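Local atomic coordinates of (5-formylfuran-3-yl)methyl phosphate transaminase (Methanococcus jannaschii, PDB entry 2Z61), a protein that catalyses the pyridoxal phosphate-dependent transfer of an amino group from alanine to a furancarboxaldehyde phosphate, giving the furan precursor of methanofuran. Residues W298-P303 with Y307-N312; E73-L78 with K265-E270; K136-D141 with E148-D153. All coordinates share one frame; numbering follows the deposited sequence.

In the fold
Contacts 1 and 2 are both partly buried; contact 3 lies at the surface, and none touches another. Contact 1 joins the loop after helix 269-295 to strand 308-309 and the residues that follow; it alone combines backbone hydrogen bonds with apolar packing. Contact 2 brings helix 69-82 against the chain just before helix 269-295, so that this long helix has a contact near each end, their centres about 33 Å apart. It rests on a single phenylalanine, without hydrogen bonds. Contact 3 is at the edge of the seven-stranded mixed sheet, on the other side of the chain's centre from contact 2. There one alanine methyl meets strand 136-140 by apolar packing alone.

Contact 1: W298-P303 with Y307-N312; sequences WEVNNP and YYVFPN
Trp298 and Pro311 lie side by side and point the same way, with CE3 of the indole 3.9 Å from CG of the proline ring. With CG of Trp298 anti to the carbonyl carbon (chi1 -67°), the indole swings to the Pro311 side, where CE3 and CB meet the proline. Val300, two residues on, flanks the same proline: its CG1 is 3.7 Å from CB of Pro311. That methyl also reaches CG1 of Val309, at 3.7 Å, and the ring of Pro303 closes the row with its CG 4.3 Å from the same Val309 CG1. Compact branched and cyclic side chains suit such a row, since they fill it without offering polar atoms.

The backbones are joined by an isolated antiparallel bridge, a hydrogen-bonded pair of Glu299 with Asn312. Backbone N of Asn312 donates to O of Glu299 at 2.8 Å. The return bond, from Glu299 N to Asn312 O, is weak at 3.3 Å. Pro311 has no N-H to give, yet its CA approaches Glu299 O at 3.2 Å as a CA-H...O contact, a second partner for that oxygen. The chain leaving helix 269-295 thus turns back on itself, leading into strand 308-309 of the small antiparallel sheet with strand 346-349. The amide of Asn312 turns to other partners, Gly314 N and the hydroxyl of Tyr345.

Val289, Leu290 and Val293 of helix 269-295 also meet this apolar row, and Ile364 and Leu368 of helix 354-368 touch the indole. With a serine in place of Trp298, the CG side of Pro311 would probably lose its cover and a gap would open toward these helices. The chemistry divides the work: one short bridge sets the pairing, while hydrocarbon contacts seat the pair on the neighbouring helices.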
ATOM      1  N   TRP A 298       9.643  36.678 -14.387  1.00 51.89           N
ATOM      2  CA  TRP A 298       9.827  35.245 -14.613  1.00 51.32           C
ATOM      3  C   TRP A 298       8.921  34.749 -15.736  1.00 51.03           C
ATOM      4  O   TRP A 298       7.910  35.376 -16.051  1.00 50.48           O
ATOM      5  CB  TRP A 298       9.527  34.446 -13.340  1.00 48.66           C
ATOM      6  CG  TRP A 298      10.495  34.670 -12.222  1.00 49.28           C
ATOM      7  CD1 TRP A 298      11.755  35.187 -12.317  1.00 49.02           C
ATOM      8  CD2 TRP A 298      10.308  34.317 -10.846  1.00 48.56           C
ATOM      9  NE1 TRP A 298      12.367  35.175 -11.085  1.00 48.24           N
ATOM     10  CE2 TRP A 298      11.501  34.647 -10.165  1.00 48.78           C
ATOM     11  CE3 TRP A 298       9.248  33.752 -10.123  1.00 47.78           C
ATOM     12  CZ2 TRP A 298      11.666  34.429  -8.793  1.00 50.52           C
ATOM     13  CZ3 TRP A 298       9.411  33.534  -8.758  1.00 48.11           C
ATOM     14  CH2 TRP A 298      10.614  33.874  -8.107  1.00 49.42           C
ATOM     15  N   GLU A 299       9.282  33.616 -16.332  1.00 51.95           N
ATOM     16  CA  GLU A 299       8.496  33.051 -17.420  1.00 53.79           C
ATOM     17  C   GLU A 299       7.738  31.784 -17.046  1.00 53.02           C
ATOM     18  O   GLU A 299       8.278  30.887 -16.397  1.00 51.14           O
ATOM     19  CB  GLU A 299       9.388  32.746 -18.624  1.00 57.36           C
ATOM     20  CG  GLU A 299       9.727  33.948 -19.481  1.00 62.43           C
ATOM     21  CD  GLU A 299      10.561  33.571 -20.686  1.00 65.74           C
ATOM     22  OE1 GLU A 299      10.153  32.648 -21.424  1.00 68.57           O
ATOM     23  OE2 GLU A 299      11.621  34.196 -20.896  1.00 67.21           O
ATOM     24  N   VAL A 300       6.467  31.731 -17.415  1.00 51.60           N
ATOM     25  CA  VAL A 300       5.662  30.541 -17.193  1.00 51.34           C
ATOM     26  C   VAL A 300       4.890  30.447 -18.479  1.00 52.14           C
ATOM     27  O   VAL A 300       4.978  31.338 -19.318  1.00 50.49           O
ATOM     28  CB  VAL A 300       4.648  30.672 -16.025  1.00 52.14           C
ATOM     29  CG1 VAL A 300       5.386  30.800 -14.692  1.00 51.71           C
ATOM     30  CG2 VAL A 300       3.707  31.846 -16.274  1.00 51.01           C
ATOM     31  N   ASN A 301       4.133  29.380 -18.652  1.00 52.93           N
ATOM     32  CA  ASN A 301       3.361  29.201 -19.874  1.00 53.04           C
ATOM     33  C   ASN A 301       2.054  28.526 -19.603  1.00 51.71           C
ATOM     34  O   ASN A 301       2.019  27.286 -19.705  1.00 54.33           O
ATOM     35  CB  ASN A 301       3.657  27.934 -20.545  1.00 55.15           C
ATOM     36  CG  ASN A 301       5.098  27.736 -20.849  1.00 57.28           C
ATOM     37  OD1 ASN A 301       5.683  28.494 -21.627  1.00 58.28           O
ATOM     38  ND2 ASN A 301       5.705  26.731 -20.240  1.00 59.55           N
ATOM     39  N   ASN A 302       0.990  29.216 -19.349  1.00 47.75           N
ATOM     40  CA  ASN A 302      -0.289  28.570 -19.072  1.00 45.63           C
ATOM     41  C   ASN A 302      -0.660  27.620 -17.919  1.00 41.95           C
ATOM     42  O   ASN A 302      -1.449  26.696 -18.085  1.00 41.07           O
ATOM     43  CB  ASN A 302      -1.087  28.226 -20.367  1.00 46.10           C
ATOM     44  CG  ASN A 302      -2.565  28.678 -20.260  1.00 47.37           C
ATOM     45  OD1 ASN A 302      -2.885  29.664 -19.592  1.00 47.49           O
ATOM     46  ND2 ASN A 302      -3.458  27.957 -20.944  1.00 49.65           N
ATOM     47  N   PRO A 303      -0.120  27.885 -16.706  1.00 39.48           N
ATOM     48  CA  PRO A 303      -0.503  27.020 -15.584  1.00 37.49           C
ATOM     49  C   PRO A 303      -1.974  27.252 -15.193  1.00 36.69           C
ATOM     50  O   PRO A 303      -2.327  28.315 -14.667  1.00 36.20           O
ATOM     51  CB  PRO A 303       0.484  27.425 -14.485  1.00 38.63           C
ATOM     52  CG  PRO A 303       0.687  28.904 -14.745  1.00 37.79           C
ATOM     53  CD  PRO A 303       0.827  28.931 -16.270  1.00 38.14           C
ATOM     54  N   TYR A 307      -2.029  22.800  -8.226  1.00 24.64           N
ATOM     55  CA  TYR A 307      -1.765  23.969  -7.393  1.00 25.84           C
ATOM     56  C   TYR A 307      -0.281  24.312  -7.407  1.00 25.80           C
ATOM     57  O   TYR A 307       0.311  24.668  -6.388  1.00 25.51           O
ATOM     58  CB  TYR A 307      -2.287  23.757  -5.963  1.00 23.65           C
ATOM     59  CG  TYR A 307      -2.080  22.371  -5.379  1.00 26.65           C
ATOM     60  CD1 TYR A 307      -0.811  21.929  -4.990  1.00 25.80           C
ATOM     61  CD2 TYR A 307      -3.165  21.512  -5.184  1.00 22.96           C
ATOM     62  CE1 TYR A 307      -0.632  20.663  -4.414  1.00 28.52           C
ATOM     63  CE2 TYR A 307      -3.002  20.253  -4.615  1.00 24.54           C
ATOM     64  CZ  TYR A 307      -1.732  19.832  -4.231  1.00 27.43           C
ATOM     65  OH  TYR A 307      -1.568  18.582  -3.677  1.00 28.65           O
ATOM     66  N   TYR A 308       0.302  24.220  -8.597  1.00 26.30           N
ATOM     67  CA  TYR A 308       1.715  24.506  -8.793  1.00 28.32           C
ATOM     68  C   TYR A 308       1.942  25.460  -9.964  1.00 29.40           C
ATOM     69  O   TYR A 308       1.153  25.513 -10.909  1.00 30.42           O
ATOM     70  CB  TYR A 308       2.482  23.218  -9.099  1.00 26.24           C
ATOM     71  CG  TYR A 308       2.192  22.055  -8.182  1.00 30.28           C
ATOM     72  CD1 TYR A 308       2.575  22.076  -6.840  1.00 27.47           C
ATOM     73  CD2 TYR A 308       1.579  20.899  -8.674  1.00 29.12           C
ATOM     74  CE1 TYR A 308       2.364  20.965  -6.014  1.00 30.14           C
ATOM     75  CE2 TYR A 308       1.366  19.787  -7.860  1.00 30.44           C
ATOM     76  CZ  TYR A 308       1.764  19.826  -6.533  1.00 28.19           C
ATOM     77  OH  TYR A 308       1.574  18.714  -5.743  1.00 26.76           O
ATOM     78  N   VAL A 309       3.037  26.208  -9.881  1.00 31.65           N
ATOM     79  CA  VAL A 309       3.465  27.120 -10.935  1.00 33.06           C
ATOM     80  C   VAL A 309       4.957  26.806 -11.040  1.00 34.45           C
ATOM     81  O   VAL A 309       5.651  26.697 -10.021  1.00 34.30           O
ATOM     82  CB  VAL A 309       3.228  28.595 -10.556  1.00 32.66           C
ATOM     83  CG1 VAL A 309       3.677  29.495 -11.690  1.00 33.50           C
ATOM     84  CG2 VAL A 309       1.739  28.828 -10.287  1.00 30.81           C
ATOM     85  N   PHE A 310       5.445  26.634 -12.264  1.00 34.62           N
ATOM     86  CA  PHE A 310       6.840  26.258 -12.496  1.00 35.48           C
ATOM     87  C   PHE A 310       7.566  27.302 -13.356  1.00 37.43           C
ATOM     88  O   PHE A 310       7.867  27.059 -14.525  1.00 39.19           O
ATOM     89  CB  PHE A 310       6.854  24.893 -13.195  1.00 31.97           C
ATOM     90  CG  PHE A 310       8.145  24.143 -13.069  1.00 30.75           C
ATOM     91  CD1 PHE A 310       8.619  23.751 -11.821  1.00 31.89           C
ATOM     92  CD2 PHE A 310       8.860  23.776 -14.201  1.00 29.29           C
ATOM     93  CE1 PHE A 310       9.789  22.998 -11.704  1.00 31.24           C
ATOM     94  CE2 PHE A 310      10.028  23.026 -14.097  1.00 28.89           C
ATOM     95  CZ  PHE A 310      10.491  22.635 -12.845  1.00 28.42           C
ATOM     96  N   PRO A 311       7.877  28.468 -12.774  1.00 38.90           N
ATOM     97  CA  PRO A 311       8.560  29.557 -13.478  1.00 39.15           C
ATOM     98  C   PRO A 311      10.034  29.368 -13.811  1.00 40.81           C
ATOM     99  O   PRO A 311      10.784  28.742 -13.055  1.00 38.00           O
ATOM    100  CB  PRO A 311       8.352  30.742 -12.546  1.00 39.29           C
ATOM    101  CG  PRO A 311       8.430  30.095 -11.197  1.00 41.55           C
ATOM    102  CD  PRO A 311       7.580  28.852 -11.383  1.00 39.06           C
ATOM    103  N   ASN A 312      10.431  29.920 -14.955  1.00 44.04           N
ATOM    104  CA  ASN A 312      11.821  29.892 -15.398  1.00 46.09           C
ATOM    105  C   ASN A 312      12.406  31.172 -14.805  1.00 47.49           C
ATOM    106  O   ASN A 312      12.102  32.270 -15.271  1.00 47.56           O
ATOM    107  CB  ASN A 312      11.909  29.954 -16.924  1.00 46.40           C
ATOM    108  CG  ASN A 312      13.342  29.907 -17.426  1.00 47.25           C
ATOM    109  OD1 ASN A 312      14.212  30.617 -16.925  1.00 45.59           O
ATOM    110  ND2 ASN A 312      13.590  29.071 -18.425  1.00 48.16           N
TER

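Contact 2: E73-L78 with K265-E270; sequences EKISEL and KAFEKE
Phe267 supplies nearly all that its segment offers to helix 69-82. Backbone C of Lys74 sits over one face of the ring, and CB of Lys74 comes within 3.7 Å of CE1 of Phe267. CG1 of Ile75 is 3.9 Å from CZ of Phe267. Leu78, one turn along, crosses the phenylalanine at about a right angle, its CG 4.2 Å from CE2 of Phe267. A large flat side chain suits this place because it can span a helical turn and meet three residues at once.

The tight part is Lys74 CB and Ile75 CG1 against the ring; Leu78 is less close, and the outer chain of Lys74 is loose. Beyond CB it bends at chi2 (-68°) and leads away from the ring. Lys74 NZ ends 5.8 Å from OE2 of Glu268, too far for a salt bridge; any attraction is probably weak, and Lys265 NZ, 6.6 Å from Lys74 NZ, would tend to oppose it.

Ile75 also packs on Ile92 and Ile94 of strand 92-95, and Phe267 touches Phe220, two residues before Lys222, which carries pyridoxal phosphate. With no hydrogen bond between the segments, the join depends on how well the hydrocarbon surfaces fit, and charge probably adds little.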
ATOM      1  N   GLU A  73     -19.573   1.578  -8.187  1.00 28.53           N
ATOM      2  CA  GLU A  73     -20.747   1.987  -8.948  1.00 30.59           C
ATOM      3  C   GLU A  73     -20.826   3.506  -9.018  1.00 31.23           C
ATOM      4  O   GLU A  73     -21.072   4.065 -10.084  1.00 31.83           O
ATOM      5  CB  GLU A  73     -22.025   1.421  -8.331  1.00 31.31           C
ATOM      6  CG  GLU A  73     -22.116  -0.091  -8.430  1.00 38.23           C
ATOM      7  CD  GLU A  73     -23.417  -0.631  -7.871  1.00 41.75           C
ATOM      8  OE1 GLU A  73     -23.826  -0.184  -6.778  1.00 47.59           O
ATOM      9  OE2 GLU A  73     -24.020  -1.514  -8.515  1.00 42.37           O
ATOM     10  N   LYS A  74     -20.606   4.174  -7.890  1.00 30.67           N
ATOM     11  CA  LYS A  74     -20.641   5.631  -7.865  1.00 31.19           C
ATOM     12  C   LYS A  74     -19.587   6.239  -8.801  1.00 31.59           C
ATOM     13  O   LYS A  74     -19.869   7.200  -9.519  1.00 32.07           O
ATOM     14  CB  LYS A  74     -20.421   6.141  -6.441  1.00 32.25           C
ATOM     15  CG  LYS A  74     -21.603   5.912  -5.510  1.00 39.03           C
ATOM     16  CD  LYS A  74     -22.802   6.757  -5.907  1.00 45.58           C
ATOM     17  CE  LYS A  74     -24.053   6.332  -5.148  1.00 50.50           C
ATOM     18  NZ  LYS A  74     -23.835   6.260  -3.672  1.00 55.17           N
ATOM     19  N   ILE A  75     -18.378   5.689  -8.797  1.00 29.17           N
ATOM     20  CA  ILE A  75     -17.322   6.213  -9.661  1.00 27.31           C
ATOM     21  C   ILE A  75     -17.718   5.996 -11.118  1.00 29.27           C
ATOM     22  O   ILE A  75     -17.508   6.858 -11.971  1.00 30.45           O
ATOM     23  CB  ILE A  75     -15.972   5.516  -9.385  1.00 25.18           C
ATOM     24  CG1 ILE A  75     -15.451   5.944  -8.007  1.00 25.95           C
ATOM     25  CG2 ILE A  75     -14.966   5.865 -10.489  1.00 25.51           C
ATOM     26  CD1 ILE A  75     -14.239   5.157  -7.520  1.00 21.99           C
ATOM     27  N   SER A  76     -18.288   4.826 -11.381  1.00 31.95           N
ATOM     28  CA  SER A  76     -18.759   4.457 -12.703  1.00 36.00           C
ATOM     29  C   SER A  76     -19.796   5.489 -13.162  1.00 37.53           C
ATOM     30  O   SER A  76     -19.706   6.022 -14.265  1.00 37.40           O
ATOM     31  CB  SER A  76     -19.380   3.060 -12.646  1.00 37.44           C
ATOM     32  OG  SER A  76     -20.043   2.742 -13.852  1.00 39.99           O
ATOM     33  N   GLU A  77     -20.771   5.781 -12.304  1.00 38.95           N
ATOM     34  CA  GLU A  77     -21.803   6.754 -12.640  1.00 41.01           C
ATOM     35  C   GLU A  77     -21.187   8.134 -12.854  1.00 41.14           C
ATOM     36  O   GLU A  77     -21.655   8.908 -13.691  1.00 43.14           O
ATOM     37  CB  GLU A  77     -22.859   6.831 -11.531  1.00 43.76           C
ATOM     38  CG  GLU A  77     -23.527   5.499 -11.222  1.00 52.47           C
ATOM     39  CD  GLU A  77     -24.595   5.603 -10.140  1.00 58.42           C
ATOM     40  OE1 GLU A  77     -24.337   6.252  -9.102  1.00 61.74           O
ATOM     41  OE2 GLU A  77     -25.690   5.029 -10.326  1.00 59.61           O
ATOM     42  N   LEU A  78     -20.135   8.437 -12.099  1.00 38.63           N
ATOM     43  CA  LEU A  78     -19.454   9.726 -12.213  1.00 36.69           C
ATOM     44  C   LEU A  78     -18.908   9.943 -13.626  1.00 36.48           C
ATOM     45  O   LEU A  78     -19.068  11.024 -14.204  1.00 34.45           O
ATOM     46  CB  LEU A  78     -18.309   9.794 -11.193  1.00 36.79           C
ATOM     47  CG  LEU A  78     -17.361  11.003 -11.109  1.00 38.62           C
ATOM     48  CD1 LEU A  78     -16.447  11.043 -12.308  1.00 36.54           C
ATOM     49  CD2 LEU A  78     -18.165  12.286 -10.994  1.00 38.38           C
ATOM     50  N   LYS A 265     -19.657   9.402   0.350  1.00 30.03           N
ATOM     51  CA  LYS A 265     -20.213  10.736   0.546  1.00 31.55           C
ATOM     52  C   LYS A 265     -19.539  11.834  -0.290  1.00 32.36           C
ATOM     53  O   LYS A 265     -19.961  12.988  -0.270  1.00 29.28           O
ATOM     54  CB  LYS A 265     -20.167  11.105   2.033  1.00 33.41           C
ATOM     55  CG  LYS A 265     -21.158  10.315   2.881  1.00 32.68           C
ATOM     56  CD  LYS A 265     -22.588  10.596   2.430  1.00 38.00           C
ATOM     57  CE  LYS A 265     -23.583   9.662   3.101  1.00 42.46           C
ATOM     58  NZ  LYS A 265     -23.458   8.262   2.612  1.00 48.02           N
ATOM     59  N   ALA A 266     -18.504  11.471  -1.037  1.00 32.41           N
ATOM     60  CA  ALA A 266     -17.809  12.454  -1.856  1.00 33.95           C
ATOM     61  C   ALA A 266     -18.670  12.906  -3.035  1.00 33.68           C
ATOM     62  O   ALA A 266     -18.437  13.968  -3.603  1.00 33.34           O
ATOM     63  CB  ALA A 266     -16.494  11.874  -2.367  1.00 33.36           C
ATOM     64  N   PHE A 267     -19.667  12.104  -3.388  1.00 35.00           N
ATOM     65  CA  PHE A 267     -20.536  12.424  -4.514  1.00 37.62           C
ATOM     66  C   PHE A 267     -21.862  13.032  -4.080  1.00 39.80           C
ATOM     67  O   PHE A 267     -22.840  12.995  -4.817  1.00 41.29           O
ATOM     68  CB  PHE A 267     -20.800  11.165  -5.343  1.00 35.39           C
ATOM     69  CG  PHE A 267     -19.555  10.397  -5.687  1.00 37.13           C
ATOM     70  CD1 PHE A 267     -19.171   9.294  -4.930  1.00 35.17           C
ATOM     71  CD2 PHE A 267     -18.748  10.797  -6.750  1.00 36.33           C
ATOM     72  CE1 PHE A 267     -18.002   8.596  -5.225  1.00 34.43           C
ATOM     73  CE2 PHE A 267     -17.576  10.106  -7.053  1.00 36.70           C
ATOM     74  CZ  PHE A 267     -17.201   9.001  -6.288  1.00 35.12           C
ATOM     75  N   GLU A 268     -21.883  13.595  -2.878  1.00 41.51           N
ATOM     76  CA  GLU A 268     -23.081  14.213  -2.337  1.00 41.60           C
ATOM     77  C   GLU A 268     -23.109  15.691  -2.714  1.00 39.82           C
ATOM     78  O   GLU A 268     -22.059  16.310  -2.919  1.00 36.54           O
ATOM     79  CB  GLU A 268     -23.090  14.072  -0.816  1.00 47.68           C
ATOM     80  CG  GLU A 268     -24.426  13.654  -0.223  1.00 54.65           C
ATOM     81  CD  GLU A 268     -24.820  12.241  -0.612  1.00 58.74           C
ATOM     82  OE1 GLU A 268     -25.869  11.761  -0.131  1.00 61.60           O
ATOM     83  OE2 GLU A 268     -24.083  11.612  -1.399  1.00 61.61           O
ATOM     84  N   LYS A 269     -24.314  16.250  -2.806  1.00 37.94           N
ATOM     85  CA  LYS A 269     -24.486  17.658  -3.147  1.00 37.62           C
ATOM     86  C   LYS A 269     -23.693  18.530  -2.188  1.00 35.05           C
ATOM     87  O   LYS A 269     -22.939  19.400  -2.612  1.00 36.02           O
ATOM     88  CB  LYS A 269     -25.960  18.056  -3.061  1.00 43.55           C
ATOM     89  CG  LYS A 269     -26.884  17.318  -4.014  1.00 51.28           C
ATOM     90  CD  LYS A 269     -26.609  17.664  -5.467  1.00 55.99           C
ATOM     91  CE  LYS A 269     -27.614  16.969  -6.380  1.00 60.67           C
ATOM     92  NZ  LYS A 269     -27.367  17.255  -7.821  1.00 63.42           N
ATOM     93  N   GLU A 270     -23.867  18.307  -0.892  1.00 34.45           N
ATOM     94  CA  GLU A 270     -23.145  19.098   0.090  1.00 36.50           C
ATOM     95  C   GLU A 270     -21.631  19.061  -0.128  1.00 36.25           C
ATOM     96  O   GLU A 270     -20.965  20.092  -0.045  1.00 35.50           O
ATOM     97  CB  GLU A 270     -23.471  18.621   1.508  1.00 39.12           C
ATOM     98  CG  GLU A 270     -22.554  19.227   2.569  1.00 43.70           C
ATOM     99  CD  GLU A 270     -22.597  20.749   2.592  1.00 48.93           C
ATOM    100  OE1 GLU A 270     -21.704  21.362   3.214  1.00 53.42           O
ATOM    101  OE2 GLU A 270     -23.528  21.333   1.997  1.00 51.77           O
TER

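Contact 3: K136-D141 with E148-D153; sequences KPVFCD and EEALSD
Val138 and Cys140 turn different atoms toward Ala150, and their first torsions decide which. In Val138 one methyl, CG1, is opposite the backbone N (chi1 -180°), which sets it 4.3 Å from CB of Ala150, while CG2 stays well back. In Cys140 the sulfur lies between the backbone N and the carbonyl carbon (chi1 66°); here CB makes the nearest approach, also 4.3 Å from Ala150 CB, with SG slightly farther off at 4.4 Å.

These two residues alternate with Phe139 along strand 136-140, so both face the helix while Phe139 points away. Ala150, in the last turn of helix 144-150, meets them with a lone methyl. So small a side chain suits the spot, for the helix end can come within 7.1 Å of the strand, measured from CA of Cys140 to CA of Ala150. Leu151, the next residue, turns its side chain to Phe178 and Asn182 of helix 173-182.

Strand 136-140 is an outermost strand of the mixed sheet within this chain. Helix 144-150 makes the beta-alpha-beta crossover from it to the parallel strand 155-161, passing over strand 115-119, whose Leu117 touches both Val138 and Ala150. The join is light: a few apolar groups in loose van der Waals contact, with no hydrogen bond between the segments, probably adding only modestly to what the strand's bonds to strand 115-119 provide.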
ATOM      1  N   LYS A 136      13.511   1.246 -18.872  1.00 32.63           N
ATOM      2  CA  LYS A 136      14.282   2.481 -18.983  1.00 36.04           C
ATOM      3  C   LYS A 136      13.419   3.728 -19.170  1.00 35.82           C
ATOM      4  O   LYS A 136      12.661   3.831 -20.127  1.00 38.08           O
ATOM      5  CB  LYS A 136      15.270   2.389 -20.148  1.00 40.05           C
ATOM      6  CG  LYS A 136      16.053   3.677 -20.357  1.00 46.25           C
ATOM      7  CD  LYS A 136      17.008   3.608 -21.540  1.00 50.21           C
ATOM      8  CE  LYS A 136      17.805   4.905 -21.655  1.00 54.10           C
ATOM      9  NZ  LYS A 136      18.693   4.938 -22.851  1.00 55.69           N
ATOM     10  N   PRO A 137      13.521   4.694 -18.248  1.00 34.61           N
ATOM     11  CA  PRO A 137      12.728   5.915 -18.378  1.00 33.86           C
ATOM     12  C   PRO A 137      13.294   6.819 -19.466  1.00 34.37           C
ATOM     13  O   PRO A 137      14.482   7.146 -19.451  1.00 36.24           O
ATOM     14  CB  PRO A 137      12.838   6.544 -16.993  1.00 33.67           C
ATOM     15  CG  PRO A 137      14.192   6.135 -16.550  1.00 35.53           C
ATOM     16  CD  PRO A 137      14.252   4.677 -16.971  1.00 34.50           C
ATOM     17  N   VAL A 138      12.451   7.213 -20.415  1.00 32.55           N
ATOM     18  CA  VAL A 138      12.889   8.085 -21.498  1.00 31.78           C
ATOM     19  C   VAL A 138      12.300   9.487 -21.352  1.00 33.83           C
ATOM     20  O   VAL A 138      11.101   9.697 -21.564  1.00 32.48           O
ATOM     21  CB  VAL A 138      12.482   7.523 -22.889  1.00 31.70           C
ATOM     22  CG1 VAL A 138      12.962   8.464 -23.985  1.00 28.80           C
ATOM     23  CG2 VAL A 138      13.076   6.127 -23.099  1.00 30.26           C
ATOM     24  N   PHE A 139      13.141  10.450 -20.986  1.00 35.75           N
ATOM     25  CA  PHE A 139      12.681  11.823 -20.842  1.00 37.09           C
ATOM     26  C   PHE A 139      12.554  12.491 -22.201  1.00 38.52           C
ATOM     27  O   PHE A 139      13.366  12.254 -23.089  1.00 39.61           O
ATOM     28  CB  PHE A 139      13.647  12.636 -19.981  1.00 38.13           C
ATOM     29  CG  PHE A 139      13.532  12.358 -18.520  1.00 39.70           C
ATOM     30  CD1 PHE A 139      14.142  11.241 -17.956  1.00 43.82           C
ATOM     31  CD2 PHE A 139      12.784  13.199 -17.699  1.00 42.37           C
ATOM     32  CE1 PHE A 139      14.007  10.963 -16.592  1.00 42.34           C
ATOM     33  CE2 PHE A 139      12.641  12.930 -16.335  1.00 41.46           C
ATOM     34  CZ  PHE A 139      13.255  11.809 -15.781  1.00 40.55           C
ATOM     35  N   CYS A 140      11.526  13.322 -22.361  1.00 39.96           N
ATOM     36  CA  CYS A 140      11.314  14.047 -23.614  1.00 40.52           C
ATOM     37  C   CYS A 140      10.254  15.130 -23.452  1.00 39.29           C
ATOM     38  O   CYS A 140       9.422  15.061 -22.543  1.00 37.55           O
ATOM     39  CB  CYS A 140      10.899  13.079 -24.731  1.00 42.41           C
ATOM     40  SG  CYS A 140       9.294  12.292 -24.501  1.00 47.05           S
ATOM     41  N   ASP A 141      10.300  16.143 -24.315  1.00 37.18           N
ATOM     42  CA  ASP A 141       9.307  17.211 -24.268  1.00 39.03           C
ATOM     43  C   ASP A 141       8.034  16.583 -24.803  1.00 37.53           C
ATOM     44  O   ASP A 141       8.099  15.660 -25.612  1.00 38.89           O
ATOM     45  CB  ASP A 141       9.694  18.385 -25.174  1.00 42.66           C
ATOM     46  CG  ASP A 141      11.096  18.881 -24.920  1.00 47.48           C
ATOM     47  OD1 ASP A 141      11.513  18.921 -23.740  1.00 49.44           O
ATOM     48  OD2 ASP A 141      11.777  19.249 -25.903  1.00 52.77           O
ATOM     49  N   GLU A 148       7.979  11.730 -31.616  1.00 39.61           N
ATOM     50  CA  GLU A 148       8.285  10.916 -32.792  1.00 41.35           C
ATOM     51  C   GLU A 148       9.746  10.482 -32.740  1.00 39.96           C
ATOM     52  O   GLU A 148      10.069   9.322 -32.994  1.00 39.16           O
ATOM     53  CB  GLU A 148       8.023  11.702 -34.084  1.00 42.56           C
ATOM     54  CG  GLU A 148       6.570  12.117 -34.256  1.00 47.72           C
ATOM     55  CD  GLU A 148       6.320  12.915 -35.521  1.00 51.12           C
ATOM     56  OE1 GLU A 148       7.029  13.921 -35.744  1.00 51.98           O
ATOM     57  OE2 GLU A 148       5.404  12.541 -36.288  1.00 54.42           O
ATOM     58  N   GLU A 149      10.623  11.419 -32.394  1.00 38.83           N
ATOM     59  CA  GLU A 149      12.048  11.136 -32.305  1.00 40.42           C
ATOM     60  C   GLU A 149      12.416  10.188 -31.159  1.00 40.07           C
ATOM     61  O   GLU A 149      13.400   9.457 -31.254  1.00 38.34           O
ATOM     62  CB  GLU A 149      12.825  12.447 -32.162  1.00 43.40           C
ATOM     63  CG  GLU A 149      12.752  13.319 -33.407  1.00 50.76           C
ATOM     64  CD  GLU A 149      13.663  14.530 -33.347  1.00 53.42           C
ATOM     65  OE1 GLU A 149      13.531  15.337 -32.401  1.00 56.00           O
ATOM     66  OE2 GLU A 149      14.512  14.675 -34.252  1.00 57.18           O
ATOM     67  N   ALA A 150      11.628  10.193 -30.086  1.00 37.76           N
ATOM     68  CA  ALA A 150      11.914   9.338 -28.939  1.00 37.73           C
ATOM     69  C   ALA A 150      11.470   7.888 -29.112  1.00 37.42           C
ATOM     70  O   ALA A 150      12.024   6.992 -28.474  1.00 36.23           O
ATOM     71  CB  ALA A 150      11.282   9.929 -27.673  1.00 36.97           C
ATOM     72  N   LEU A 151      10.480   7.656 -29.972  1.00 37.50           N
ATOM     73  CA  LEU A 151       9.968   6.305 -30.208  1.00 40.12           C
ATOM     74  C   LEU A 151      11.016   5.313 -30.697  1.00 41.77           C
ATOM     75  O   LEU A 151      11.939   5.673 -31.431  1.00 42.31           O
ATOM     76  CB  LEU A 151       8.822   6.332 -31.221  1.00 42.79           C
ATOM     77  CG  LEU A 151       7.447   6.808 -30.756  1.00 43.79           C
ATOM     78  CD1 LEU A 151       6.490   6.797 -31.939  1.00 44.30           C
ATOM     79  CD2 LEU A 151       6.927   5.893 -29.657  1.00 44.85           C
ATOM     80  N   SER A 152      10.856   4.057 -30.282  1.00 41.64           N
ATOM     81  CA  SER A 152      11.766   2.987 -30.672  1.00 43.92           C
ATOM     82  C   SER A 152      10.994   1.673 -30.665  1.00 45.98           C
ATOM     83  O   SER A 152       9.776   1.651 -30.467  1.00 47.11           O
ATOM     84  CB  SER A 152      12.932   2.878 -29.684  1.00 41.16           C
ATOM     85  OG  SER A 152      12.792   1.727 -28.868  1.00 39.69           O
ATOM     86  N   ASP A 153      11.709   0.576 -30.886  1.00 47.00           N
ATOM     87  CA  ASP A 153      11.091  -0.740 -30.888  1.00 48.69           C
ATOM     88  C   ASP A 153      10.818  -1.198 -29.461  1.00 46.92           C
ATOM     89  O   ASP A 153      10.013  -2.096 -29.231  1.00 46.71           O
ATOM     90  CB  ASP A 153      12.000  -1.757 -31.583  1.00 52.34           C
ATOM     91  CG  ASP A 153      12.161  -1.482 -33.065  1.00 58.80           C
ATOM     92  OD1 ASP A 153      11.132  -1.424 -33.773  1.00 62.95           O
ATOM     93  OD2 ASP A 153      13.313  -1.330 -33.527  1.00 60.50           O
TER